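Local coordinates for 3-oxoacyl-[acyl-carrier-protein] synthase 3 (Pseudomonas aeruginosa, PDB 2X3E) that probably catalyses the condensation of acetyl-CoA with malonyl-ACP that initiates bacterial fatty acid synthesis, and may also act as an acetyl transacylase, at residues 306-311 with 316-321; 179-184 with 227-232; 221-226 with 254-259; 55-60 with 135-140; 272-277 with 290-295. The protein carries 1 engineered substitution. All coordinates share one frame; numbering follows the deposited sequence. Where two conformers were deposited one is given.

In the fold
Contacts 1, 2, 3 and 5 cluster around the C-terminal sheet, whereas contact 4 lies across the chain's centre, on the other sheet. Contacts 1 and 4 are the most central, and their touching residues are almost all buried. Contact 1 is a hairpin of backbone bonds with one hydroxyl pair, while contact 4 has no hydrogen bond between its segments and relies on small apolar side chains. Contacts 2 and 3 share helix 215-237: contact 2 ties it to strand 177-184 by a salt bridge nearer the subunit interface, and contact 3 packs it on helix 254-264 by methyl groups. Contact 5 sets a loop against helix 285-295 through a CH-pi contact to a partly exposed histidine.

Contact 1: 306-311 with 316-321; sequences VLTGFG and WGSVAL
Thr308 OG1 and Ser318 OG are hydrogen-bonded at 2.7 Å, linking the two strands by their side chains as well as their backbones. The two hydroxyls come from a directly opposed, non-hydrogen-bonded pair and lie side by side on the face carrying Phe310 and Trp316; either could be the donor. A chi1 of -173° turns OG1 of Thr308, rather than its methyl, to the serine. Ser318 OG has a further bond to Ser229 OG of helix 215-237. Hydrogen-bonded pairs alternate with the non-hydrogen-bonded ones. Leu307 N gives its hydrogen to Val319 O at 3.0 Å, and Val319 N returns one to Leu307 O at 2.9 Å; Gly309 and Gly317 repeat the pattern, with Gly309 N 2.9 Å from Gly317 O. These glycines put no side chain on the face they share with Leu307 and Val319, and the predicted active-site residue His250 lies close to Gly309. Apolar contacts finish the pairing. Val306 CG2 touches Ala320 CB at 4.2 Å, Leu307 CG meets Leu321 CD2 at 4.1 Å, and Trp316 CB sits at the edge of the Phe310 ring, 4.3 Å from CD1. The strands form an antiparallel hairpin, their directions 173° apart. Strand 246-249 lies alongside 304-311 and strand 177-184 alongside 315-322; helix 215-237 covers the face carrying Phe310 and Trp316, while Leu307 on the other face reaches Leu290 of helix 285-295.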
# COMPACT_ATOMS: atom_id res chain seq x y z
N VAL A 306 -2.80 8.14 22.49
CA VAL A 306 -3.00 6.95 21.67
C VAL A 306 -3.87 7.31 20.46
O VAL A 306 -4.90 7.98 20.58
CB VAL A 306 -3.65 5.81 22.47
CG1 VAL A 306 -4.04 4.64 21.56
CG2 VAL A 306 -2.69 5.33 23.56
N LEU A 307 -3.41 6.87 19.29
CA LEU A 307 -4.16 6.96 18.06
C LEU A 307 -4.69 5.56 17.81
O LEU A 307 -3.97 4.58 17.98
CB LEU A 307 -3.27 7.39 16.90
CG LEU A 307 -2.33 8.57 17.15
CD1 LEU A 307 -1.50 8.87 15.89
CD2 LEU A 307 -3.10 9.80 17.58
N THR A 308 -5.95 5.45 17.40
CA THR A 308 -6.54 4.14 17.18
C THR A 308 -7.52 4.13 16.01
O THR A 308 -8.25 5.10 15.78
CB THR A 308 -7.22 3.63 18.47
OG1 THR A 308 -7.66 2.28 18.29
CG2 THR A 308 -8.39 4.51 18.86
N GLY A 309 -7.51 3.03 15.26
CA GLY A 309 -8.38 2.86 14.11
C GLY A 309 -9.00 1.48 14.02
O GLY A 309 -8.47 0.51 14.56
N PHE A 310 -10.15 1.41 13.35
CA PHE A 310 -10.79 0.15 12.97
C PHE A 310 -11.51 0.41 11.65
O PHE A 310 -12.08 1.48 11.48
CB PHE A 310 -11.79 -0.32 14.04
CG PHE A 310 -12.81 -1.31 13.53
CD1 PHE A 310 -12.52 -2.67 13.49
CD2 PHE A 310 -14.04 -0.88 13.05
CE1 PHE A 310 -13.44 -3.59 13.00
CE2 PHE A 310 -14.97 -1.79 12.56
CZ PHE A 310 -14.66 -3.15 12.54
N GLY A 311 -11.48 -0.54 10.73
CA GLY A 311 -12.17 -0.35 9.46
C GLY A 311 -12.21 -1.56 8.56
O GLY A 311 -11.99 -2.69 9.00
N TRP A 316 -7.62 -3.21 12.21
CA TRP A 316 -7.60 -2.36 13.39
C TRP A 316 -6.16 -2.15 13.82
O TRP A 316 -5.24 -2.87 13.39
CB TRP A 316 -8.38 -3.00 14.54
CG TRP A 316 -7.78 -4.29 14.98
CD1 TRP A 316 -6.71 -4.46 15.81
CD2 TRP A 316 -8.20 -5.60 14.58
NE1 TRP A 316 -6.43 -5.81 15.95
CE2 TRP A 316 -7.34 -6.53 15.21
CE3 TRP A 316 -9.22 -6.08 13.75
CZ2 TRP A 316 -7.47 -7.91 15.05
CZ3 TRP A 316 -9.34 -7.46 13.58
CH2 TRP A 316 -8.48 -8.35 14.23
N GLY A 317 -5.97 -1.17 14.69
CA GLY A 317 -4.67 -0.97 15.32
C GLY A 317 -4.60 0.29 16.14
O GLY A 317 -5.45 1.18 16.01
N SER A 318 -3.59 0.37 16.99
CA SER A 318 -3.34 1.58 17.77
C SER A 318 -1.84 1.82 17.90
O SER A 318 -1.03 0.91 17.72
CB SER A 318 -3.96 1.46 19.16
OG SER A 318 -5.32 1.08 19.08
N VAL A 319 -1.50 3.07 18.21
CA VAL A 319 -0.12 3.50 18.42
C VAL A 319 -0.08 4.44 19.62
O VAL A 319 -0.93 5.32 19.72
CB VAL A 319 0.43 4.29 17.21
CG1 VAL A 319 1.94 4.48 17.34
CG2 VAL A 319 0.08 3.59 15.91
N ALA A 320 0.89 4.26 20.50
CA ALA A 320 1.09 5.16 21.64
C ALA A 320 2.28 6.07 21.36
O ALA A 320 3.27 5.63 20.79
CB ALA A 320 1.36 4.36 22.91
N LEU A 321 2.15 7.33 21.76
CA LEU A 321 3.26 8.28 21.71
C LEU A 321 3.01 9.40 22.72
O LEU A 321 1.88 9.58 23.17
CB LEU A 321 3.41 8.88 20.30
CG LEU A 321 2.32 9.85 19.80
CD1 LEU A 321 2.81 10.61 18.56
CD2 LEU A 321 1.00 9.13 19.51

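Contact 2: 179-184 with 227-232; sequences AFDLGS and SDSVRR
Asp181, on strand 177-184, and Ser229, on helix 215-237, have their CA atoms 6.3 Å apart, the nearest pair of the two backbones, so that a single strand side chain can span the gap. With its CG anti to the backbone N (chi1 178°), Asp181 extends its carboxylate straight to the helix. Arg232, one turn after Ser229, takes it side-on with two nitrogens. The bond from its NE to Asp181 OD1, 3.0 Å long, is almost perfectly straight (175° at the hydrogen); OD1 lies in the guanidinium plane, while NE meets OD1 from above the plane of the carboxylate. Arg232 NH2 reaches Asp181 OD2 at 2.9 Å along a more bent line. The two planes are turned 62° apart, so the pair is gripped twice without being coplanar. OD2 also accepts a short bond from Ser229 OG, 2.6 Å away and on the anti side, while Arg232 NH2 comes from the syn side.

In the fold, this salt bridge fastens what is, within this chain, an edge strand of the C-terminal sheet to the long helix that lies over it. A buried aspartate is plausible here, since its charge is probably balanced by two arginines: OD1 has a second salt bridge, to Arg236 NH1, and accepts from a water 3.0 Å away. Trp316 of the next strand packs against both Asp181 and Arg232. Phe180 and Leu182 leave the strand on the side turned from this helix, packing on helix 114-127 and on Leu130 and Leu104 of the second subunit.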
# COMPACT_ATOMS: atom_id res chain seq x y z
N ALA A 179 4.76 2.17 20.90
CA ALA A 179 4.25 0.81 20.85
C ALA A 179 3.13 0.75 19.84
O ALA A 179 2.41 1.72 19.68
CB ALA A 179 3.75 0.38 22.21
N PHE A 180 3.00 -0.38 19.15
CA PHE A 180 1.93 -0.60 18.18
C PHE A 180 1.08 -1.81 18.55
O PHE A 180 1.56 -2.76 19.18
CB PHE A 180 2.49 -0.85 16.78
CG PHE A 180 2.95 0.38 16.07
CD1 PHE A 180 2.10 1.06 15.22
CD2 PHE A 180 4.25 0.84 16.22
CE1 PHE A 180 2.54 2.19 14.53
CE2 PHE A 180 4.68 1.97 15.55
CZ PHE A 180 3.83 2.64 14.71
N ASP A 181 -0.19 -1.75 18.15
CA ASP A 181 -1.06 -2.91 18.05
C ASP A 181 -1.61 -2.89 16.64
O ASP A 181 -2.13 -1.87 16.21
CB ASP A 181 -2.22 -2.84 19.03
CG ASP A 181 -3.17 -4.02 18.90
OD1 ASP A 181 -2.74 -5.16 19.20
OD2 ASP A 181 -4.33 -3.81 18.50
N LEU A 182 -1.48 -4.00 15.91
CA LEU A 182 -1.95 -4.07 14.52
C LEU A 182 -2.53 -5.45 14.24
O LEU A 182 -1.93 -6.47 14.58
CB LEU A 182 -0.80 -3.83 13.55
CG LEU A 182 -0.05 -2.49 13.62
CD1 LEU A 182 1.32 -2.62 12.97
CD2 LEU A 182 -0.87 -1.38 12.98
N GLY A 183 -3.71 -5.47 13.61
CA GLY A 183 -4.37 -6.72 13.27
C GLY A 183 -5.35 -6.61 12.13
O GLY A 183 -5.54 -5.54 11.52
N SER A 184 -5.99 -7.74 11.84
CA SER A 184 -6.97 -7.84 10.79
C SER A 184 -7.86 -9.05 11.01
O SER A 184 -7.47 -10.00 11.71
CB SER A 184 -6.29 -7.93 9.41
OG SER A 184 -5.68 -9.19 9.21
N SER A 227 -11.52 -0.03 21.42
CA SER A 227 -11.32 -0.05 22.88
C SER A 227 -10.31 -1.11 23.30
O SER A 227 -9.39 -0.86 24.09
CB SER A 227 -12.64 -0.32 23.60
OG SER A 227 -13.61 0.66 23.27
N ASP A 228 -10.49 -2.33 22.79
CA ASP A 228 -9.58 -3.43 23.13
C ASP A 228 -8.16 -3.18 22.59
O ASP A 228 -7.18 -3.49 23.27
CB ASP A 228 -10.11 -4.77 22.58
CG ASP A 228 -11.42 -5.21 23.24
OD1 ASP A 228 -11.68 -4.86 24.41
OD2 ASP A 228 -12.19 -5.95 22.58
N SER A 229 -8.07 -2.61 21.39
CA SER A 229 -6.76 -2.30 20.78
C SER A 229 -6.01 -1.26 21.61
O SER A 229 -4.81 -1.40 21.87
CB SER A 229 -6.93 -1.83 19.33
OG SER A 229 -5.66 -1.55 18.75
N VAL A 230 -6.74 -0.22 22.05
CA VAL A 230 -6.17 0.78 22.94
C VAL A 230 -5.65 0.10 24.21
O VAL A 230 -4.52 0.33 24.62
CB VAL A 230 -7.19 1.89 23.31
CG1 VAL A 230 -6.60 2.84 24.36
CG2 VAL A 230 -7.60 2.67 22.07
N ARG A 231 -6.48 -0.74 24.82
CA ARG A 231 -6.08 -1.42 26.05
C ARG A 231 -4.78 -2.21 25.88
O ARG A 231 -3.92 -2.19 26.75
CB ARG A 231 -7.16 -2.37 26.58
CG ARG A 231 -6.74 -3.16 27.83
CD ARG A 231 -6.36 -2.23 28.99
NE ARG A 231 -7.54 -1.57 29.52
CZ ARG A 231 -7.53 -0.59 30.43
NH1 ARG A 231 -6.39 -0.11 30.91
NH2 ARG A 231 -8.69 -0.08 30.85
N ARG A 232 -4.64 -2.91 24.76
CA ARG A 232 -3.42 -3.68 24.49
C ARG A 232 -2.18 -2.80 24.42
O ARG A 232 -1.13 -3.14 24.98
CB ARG A 232 -3.58 -4.50 23.21
CG ARG A 232 -4.60 -5.61 23.38
CD ARG A 232 -4.52 -6.63 22.29
NE ARG A 232 -4.94 -6.12 20.99
CZ ARG A 232 -6.21 -6.00 20.57
NH1 ARG A 232 -7.23 -6.32 21.36
NH2 ARG A 232 -6.45 -5.53 19.36
O HOH W 1 -4.17 -6.94 17.32

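Contact 3: 221-226 with 254-259; sequences QAVTQM and TRILAA
Val223, Ile256 and Ala259 meet with no ring or amide between them; the flat groups here, the carboxamides of Gln221 and Gln225, lie on another side of helix 221-226. They are hydrogen-bonded one helical turn apart, Gln225 NE2 giving to Gln221 OE1 at 3.1 Å. The acceptor lies in the amide plane of Gln225, while the donor is tilted 17° from the carbonyl plane of Gln221. Gln221 OE1 also bonds to Gln188 NE2, so that this oxygen takes part in two bonds.

The interface itself is made of methyl groups. Val223 is its centre: one branch, CG2, rests on Ala259 CB at 3.7 Å and on Ile256 CG1 at 4.1 Å, while the other, CG1, lies 3.6 Å from the backbone oxygen of Ala259. A first torsion of 174° turns CG1 toward that carbonyl while CG2 faces Ala259 CB and Ile256. Ile256 extends its longer arm toward helix 215-237, CD1 meeting Ala222 CB at 4.1 Å. Beta-branched residues and alanines suit this place, since short, stiff side chains let the axes of the two segments come within 9.2 Å; they cross at -35°.

Neighbouring side chains connect the pair to the sheet: Ala222 packs on Phe310, and Met226 on Thr308 and Pro249. Helices 215-237 and 254-264 thus form part of the helical layer over the C-terminal sheet of the thiolase-like fold, with Arg255, near the N-terminal part of the second helix, closing the predicted ACP-binding region 251-255.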
# COMPACT_ATOMS: atom_id res chain seq x y z
N GLN A 221 -19.10 -3.65 16.86
CA GLN A 221 -17.76 -4.20 16.71
C GLN A 221 -16.70 -3.10 16.71
O GLN A 221 -15.66 -3.25 17.34
CB GLN A 221 -17.66 -5.04 15.43
CG GLN A 221 -16.59 -6.10 15.54
CD GLN A 221 -16.50 -7.01 14.34
OE1 GLN A 221 -15.45 -7.58 14.08
NE2 GLN A 221 -17.61 -7.18 13.62
N ALA A 222 -16.97 -2.00 16.01
CA ALA A 222 -16.04 -0.87 15.98
C ALA A 222 -15.68 -0.38 17.39
O ALA A 222 -14.52 -0.14 17.68
CB ALA A 222 -16.60 0.28 15.14
N VAL A 223 -16.68 -0.27 18.26
CA VAL A 223 -16.44 0.21 19.63
C VAL A 223 -15.48 -0.71 20.38
O VAL A 223 -14.50 -0.25 20.97
CB VAL A 223 -17.75 0.33 20.43
CG1 VAL A 223 -17.44 0.67 21.90
CG2 VAL A 223 -18.67 1.37 19.81
N THR A 224 -15.79 -2.01 20.37
CA THR A 224 -14.98 -3.02 21.06
C THR A 224 -13.58 -3.14 20.44
O THR A 224 -12.57 -3.23 21.14
CB THR A 224 -15.69 -4.40 21.01
OG1 THR A 224 -17.01 -4.29 21.56
CG2 THR A 224 -14.94 -5.43 21.80
N GLN A 225 -13.53 -3.14 19.11
CA GLN A 225 -12.27 -3.31 18.38
C GLN A 225 -11.26 -2.22 18.75
O GLN A 225 -10.10 -2.50 19.05
CB GLN A 225 -12.51 -3.29 16.87
CG GLN A 225 -13.21 -4.53 16.34
CD GLN A 225 -12.25 -5.63 15.93
OE1 GLN A 225 -11.08 -5.61 16.29
NE2 GLN A 225 -12.75 -6.60 15.18
N MET A 226 -11.72 -0.97 18.74
CA MET A 226 -10.83 0.14 19.07
C MET A 226 -10.52 0.17 20.57
O MET A 226 -9.36 0.36 20.95
CB MET A 226 -11.37 1.47 18.55
CG MET A 226 -10.99 1.73 17.09
SD MET A 226 -11.42 3.37 16.51
CE MET A 226 -11.91 4.09 18.07
N THR A 254 -20.51 9.54 15.49
CA THR A 254 -20.57 10.31 16.74
C THR A 254 -20.65 9.41 17.98
O THR A 254 -19.86 9.57 18.92
CB THR A 254 -21.72 11.30 16.75
OG1 THR A 254 -21.44 12.34 15.80
CG2 THR A 254 -21.89 11.93 18.13
N ARG A 255 -21.57 8.45 17.98
CA ARG A 255 -21.75 7.59 19.14
C ARG A 255 -20.53 6.73 19.46
O ARG A 255 -20.24 6.47 20.63
CB ARG A 255 -22.98 6.70 18.97
CG ARG A 255 -24.30 7.45 19.00
CD ARG A 255 -25.42 6.60 19.59
NE ARG A 255 -26.72 6.89 18.97
CZ ARG A 255 -27.12 6.41 17.80
NH1 ARG A 255 -26.34 5.60 17.08
NH2 ARG A 255 -28.32 6.73 17.33
N ILE A 256 -19.82 6.29 18.43
CA ILE A 256 -18.69 5.36 18.61
C ILE A 256 -17.58 5.97 19.46
O ILE A 256 -16.97 5.28 20.28
CB ILE A 256 -18.15 4.86 17.24
CG1 ILE A 256 -19.15 3.88 16.62
CG2 ILE A 256 -16.79 4.17 17.41
CD1 ILE A 256 -18.94 3.65 15.14
N LEU A 257 -17.33 7.27 19.29
CA LEU A 257 -16.22 7.93 19.97
C LEU A 257 -16.40 7.93 21.49
O LEU A 257 -15.51 7.51 22.22
CB LEU A 257 -16.05 9.36 19.43
CG LEU A 257 -15.70 9.42 17.93
CD1 LEU A 257 -15.82 10.83 17.38
CD2 LEU A 257 -14.32 8.91 17.72
N ALA A 258 -17.56 8.39 21.96
CA ALA A 258 -17.87 8.36 23.39
C ALA A 258 -17.99 6.93 23.93
O ALA A 258 -17.65 6.67 25.08
CB ALA A 258 -19.13 9.14 23.68
N ALA A 259 -18.50 6.01 23.11
CA ALA A 259 -18.63 4.60 23.50
C ALA A 259 -17.26 3.94 23.71
O ALA A 259 -17.12 3.06 24.56
CB ALA A 259 -19.45 3.82 22.48

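Contact 4: 55-60 with 135-140; sequences DLALRA and LLVGVD
Ala57 CB lies over two valines of the strand, 3.7 Å from Val137 CG1 and 4.1 Å from Val139 CG1. Alanine suits this position because its single methyl lets the helix come close: the CA atoms of Ala57 and Val139 are 6.1 Å apart. Val139 offers both of its branches to the helix. Its CG1 lies between the backbone N and the carbonyl carbon (chi1 55°), a rotamer that puts CG2 anti to N, where it meets Leu56 CB at 4.1 Å; one residue thereby touches two successive helix positions. Val137 instead directs its CG1 at Ala57.

Helix 53-68 lies on one face of the five-stranded mixed sheet of the thiolase-like fold, with its direction 147° from that of strand 135-140 and the two segment axes 8.4 Å apart. The helix precedes strand 75-79, the parallel neighbour of 133-140 in the sheet.

Around this core, Leu78 of strand 75-79 packs against Ala57, Val137 and Val139, and on the other flank Ala161 and Ala163 of strand 160-169 meet Leu56 and Val137. Asp140, at the strand's end, directs its CB away from the helix; its OD1 accepts a bond from Ser81 N and pairs with the hydroxyls of Thr80 and Thr82, while OD2 takes Ala283 N.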
# COMPACT_ATOMS: atom_id res chain seq x y z
N ASP A 55 -4.59 15.61 -5.10
CA ASP A 55 -4.69 17.06 -4.90
C ASP A 55 -4.77 17.43 -3.41
O ASP A 55 -4.09 18.35 -2.96
CB ASP A 55 -5.92 17.62 -5.61
CG ASP A 55 -5.87 17.46 -7.13
OD1 ASP A 55 -4.83 17.79 -7.75
OD2 ASP A 55 -6.89 17.02 -7.70
N LEU A 56 -5.60 16.71 -2.65
CA LEU A 56 -5.76 17.00 -1.22
C LEU A 56 -4.49 16.66 -0.46
O LEU A 56 -4.06 17.40 0.44
CB LEU A 56 -6.93 16.20 -0.62
CG LEU A 56 -8.32 16.33 -1.25
CD1 LEU A 56 -9.37 15.69 -0.33
CD2 LEU A 56 -8.69 17.78 -1.55
N ALA A 57 -3.88 15.53 -0.82
CA ALA A 57 -2.65 15.08 -0.19
C ALA A 57 -1.52 16.08 -0.40
O ALA A 57 -0.71 16.31 0.50
CB ALA A 57 -2.26 13.69 -0.72
N LEU A 58 -1.46 16.67 -1.59
CA LEU A 58 -0.43 17.64 -1.92
C LEU A 58 -0.49 18.85 -0.99
O LEU A 58 0.53 19.27 -0.44
CB LEU A 58 -0.58 18.07 -3.38
CG LEU A 58 0.47 19.00 -3.98
CD1 LEU A 58 1.86 18.39 -3.92
CD2 LEU A 58 0.08 19.32 -5.41
N ARG A 59 -1.69 19.37 -0.78
CA ARG A 59 -1.87 20.53 0.10
C ARG A 59 -1.54 20.19 1.55
O ARG A 59 -0.87 20.98 2.23
CB ARG A 59 -3.30 21.08 -0.01
CG ARG A 59 -3.62 21.79 -1.33
CD ARG A 59 -2.77 23.06 -1.55
NE ARG A 59 -2.98 24.06 -0.51
CZ ARG A 59 -3.97 24.96 -0.50
NH1 ARG A 59 -4.86 25.00 -1.49
NH2 ARG A 59 -4.07 25.82 0.50
N ALA A 60 -1.99 19.03 2.03
CA ALA A 60 -1.70 18.62 3.41
C ALA A 60 -0.21 18.42 3.65
O ALA A 60 0.32 18.83 4.68
CB ALA A 60 -2.46 17.35 3.77
N LEU A 135 7.17 11.71 4.88
CA LEU A 135 5.80 12.18 4.95
C LEU A 135 4.87 10.97 4.93
O LEU A 135 5.03 10.06 4.11
CB LEU A 135 5.48 13.07 3.74
CG LEU A 135 5.78 14.56 3.89
CD1 LEU A 135 5.90 15.24 2.53
CD2 LEU A 135 4.68 15.24 4.73
N LEU A 136 3.91 10.97 5.85
CA LEU A 136 2.77 10.06 5.79
C LEU A 136 1.52 10.91 5.63
O LEU A 136 1.26 11.79 6.45
CB LEU A 136 2.66 9.22 7.05
CG LEU A 136 1.38 8.38 7.17
CD1 LEU A 136 1.33 7.34 6.07
CD2 LEU A 136 1.30 7.74 8.56
N VAL A 137 0.75 10.65 4.57
CA VAL A 137 -0.50 11.36 4.34
C VAL A 137 -1.66 10.37 4.40
O VAL A 137 -1.72 9.43 3.61
CB VAL A 137 -0.55 12.05 2.97
CG1 VAL A 137 -1.83 12.89 2.83
CG2 VAL A 137 0.69 12.92 2.75
N GLY A 138 -2.55 10.58 5.37
CA GLY A 138 -3.85 9.91 5.38
C GLY A 138 -4.81 10.73 4.55
O GLY A 138 -5.07 11.88 4.88
N VAL A 139 -5.30 10.16 3.45
CA VAL A 139 -6.18 10.88 2.54
C VAL A 139 -7.22 9.94 1.95
O VAL A 139 -6.91 8.82 1.55
CB VAL A 139 -5.38 11.54 1.38
CG1 VAL A 139 -4.51 10.51 0.62
CG2 VAL A 139 -6.32 12.27 0.42
N ASP A 140 -8.46 10.41 1.90
CA ASP A 140 -9.52 9.69 1.22
C ASP A 140 -10.57 10.65 0.69
O ASP A 140 -10.85 11.69 1.31
CB ASP A 140 -10.14 8.63 2.14
CG ASP A 140 -9.49 7.25 1.99
OD1 ASP A 140 -9.37 6.77 0.85
OD2 ASP A 140 -9.12 6.63 3.02

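Contact 5: 272-277 with 290-295; sequences VSNIAE and LAHGLR
Ser273 and Asn274, which meet His292 across this contact, are both held by Gln251: its OE1 is bonded to Ser273 OG and to Asn274 N, and its NE2 to Val272 O. The loop is thereby fixed in position, although no hydrogen bond crosses to the helix. What crosses is a CH-pi contact. Asn274 CB lies over one face of the His292 imidazole, 3.9 Å from its centroid and 20° off the ring normal. The amide beyond CB runs on beside the ring in the opposite direction, with the two planes 29° apart. Ser273 O approaches the imidazole obliquely, 3.6 Å from NE2. Next along, Val272 CG1 lies 4.3 Å from Gly293 N, and glycine lets the valine pack on bare helix backbone. Asn274 stands at the N-cap position of helix 275-278, but its side chain makes no capping bond; an ordinary backbone bond joins its O to Glu277 N at 2.9 Å. Helix 285-295 rests between this loop and strand 5-14, where Ala291 and Leu294 pack; Val272 adjoins Val248 of strand 246-249, and Ser273 and Ile275 touch Leu257 of helix 254-264.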
# COMPACT_ATOMS: atom_id res chain seq x y z
N VAL A 272 -10.36 13.29 21.26
CA VAL A 272 -10.24 14.38 20.28
C VAL A 272 -11.18 14.08 19.12
O VAL A 272 -11.06 13.03 18.49
CB VAL A 272 -8.79 14.52 19.75
CG1 VAL A 272 -8.69 15.69 18.77
CG2 VAL A 272 -7.81 14.69 20.90
N SER A 273 -12.11 14.99 18.86
CA SER A 273 -13.15 14.76 17.86
C SER A 273 -13.58 16.03 17.11
O SER A 273 -13.89 17.05 17.72
CB SER A 273 -14.37 14.14 18.52
OG SER A 273 -15.44 13.99 17.59
N ASN A 274 -13.60 15.93 15.78
CA ASN A 274 -14.17 16.96 14.92
C ASN A 274 -15.16 16.39 13.91
O ASN A 274 -15.45 17.02 12.89
CB ASN A 274 -13.06 17.73 14.20
CG ASN A 274 -12.24 16.85 13.27
OD1 ASN A 274 -12.16 15.64 13.46
ND2 ASN A 274 -11.62 17.46 12.27
N ILE A 275 -15.71 15.21 14.20
CA ILE A 275 -16.59 14.51 13.25
C ILE A 275 -17.83 15.33 12.89
O ILE A 275 -18.37 15.19 11.79
CB ILE A 275 -16.99 13.11 13.79
CG1 ILE A 275 -17.53 12.24 12.65
CG2 ILE A 275 -17.99 13.22 14.95
CD1 ILE A 275 -17.76 10.81 13.05
N ALA A 276 -18.27 16.20 13.79
CA ALA A 276 -19.40 17.10 13.50
C ALA A 276 -19.12 18.07 12.35
O ALA A 276 -20.04 18.42 11.60
CB ALA A 276 -19.80 17.87 14.76
N GLU A 277 -17.86 18.49 12.21
CA GLU A 277 -17.48 19.52 11.23
C GLU A 277 -16.96 18.95 9.92
O GLU A 277 -17.05 19.61 8.88
CB GLU A 277 -16.43 20.47 11.82
CG GLU A 277 -16.90 21.26 13.03
CD GLU A 277 -16.64 20.53 14.33
OE1 GLU A 277 -16.24 19.35 14.26
OE2 GLU A 277 -16.82 21.12 15.41
N LEU A 290 -6.27 15.41 14.82
CA LEU A 290 -5.06 16.02 15.38
C LEU A 290 -4.95 17.52 15.03
O LEU A 290 -4.65 18.34 15.90
CB LEU A 290 -3.80 15.27 14.92
CG LEU A 290 -3.53 13.91 15.57
CD1 LEU A 290 -2.34 13.21 14.92
CD2 LEU A 290 -3.29 14.06 17.09
N ALA A 291 -5.19 17.87 13.77
CA ALA A 291 -5.12 19.27 13.34
C ALA A 291 -6.15 20.12 14.09
O ALA A 291 -5.86 21.25 14.49
CB ALA A 291 -5.32 19.39 11.82
N HIS A 292 -7.34 19.57 14.29
CA HIS A 292 -8.38 20.22 15.08
C HIS A 292 -7.92 20.47 16.51
O HIS A 292 -8.07 21.57 17.04
CB HIS A 292 -9.66 19.37 15.06
CG HIS A 292 -10.69 19.81 16.04
ND1 HIS A 292 -11.53 20.89 15.81
CD2 HIS A 292 -11.04 19.32 17.25
CE1 HIS A 292 -12.34 21.04 16.84
NE2 HIS A 292 -12.06 20.10 17.73
N GLY A 293 -7.37 19.44 17.14
CA GLY A 293 -6.84 19.56 18.50
C GLY A 293 -5.76 20.61 18.63
O GLY A 293 -5.73 21.38 19.59
N LEU A 294 -4.86 20.66 17.65
CA LEU A 294 -3.79 21.65 17.64
C LEU A 294 -4.34 23.07 17.46
O LEU A 294 -3.92 23.99 18.17
CB LEU A 294 -2.77 21.32 16.53
CG LEU A 294 -1.43 22.05 16.59
CD1 LEU A 294 -0.69 21.73 17.88
CD2 LEU A 294 -0.57 21.68 15.38
N ARG A 295 -5.28 23.24 16.54
CA ARG A 295 -5.96 24.53 16.33
C ARG A 295 -6.63 25.04 17.61
O ARG A 295 -6.58 26.23 17.92
CB ARG A 295 -7.05 24.42 15.25
CG ARG A 295 -6.56 24.48 13.81
CD ARG A 295 -7.71 24.84 12.87
NE ARG A 295 -8.76 23.81 12.85
CZ ARG A 295 -8.72 22.69 12.12
NH1 ARG A 295 -7.68 22.42 11.34
NH2 ARG A 295 -9.74 21.83 12.17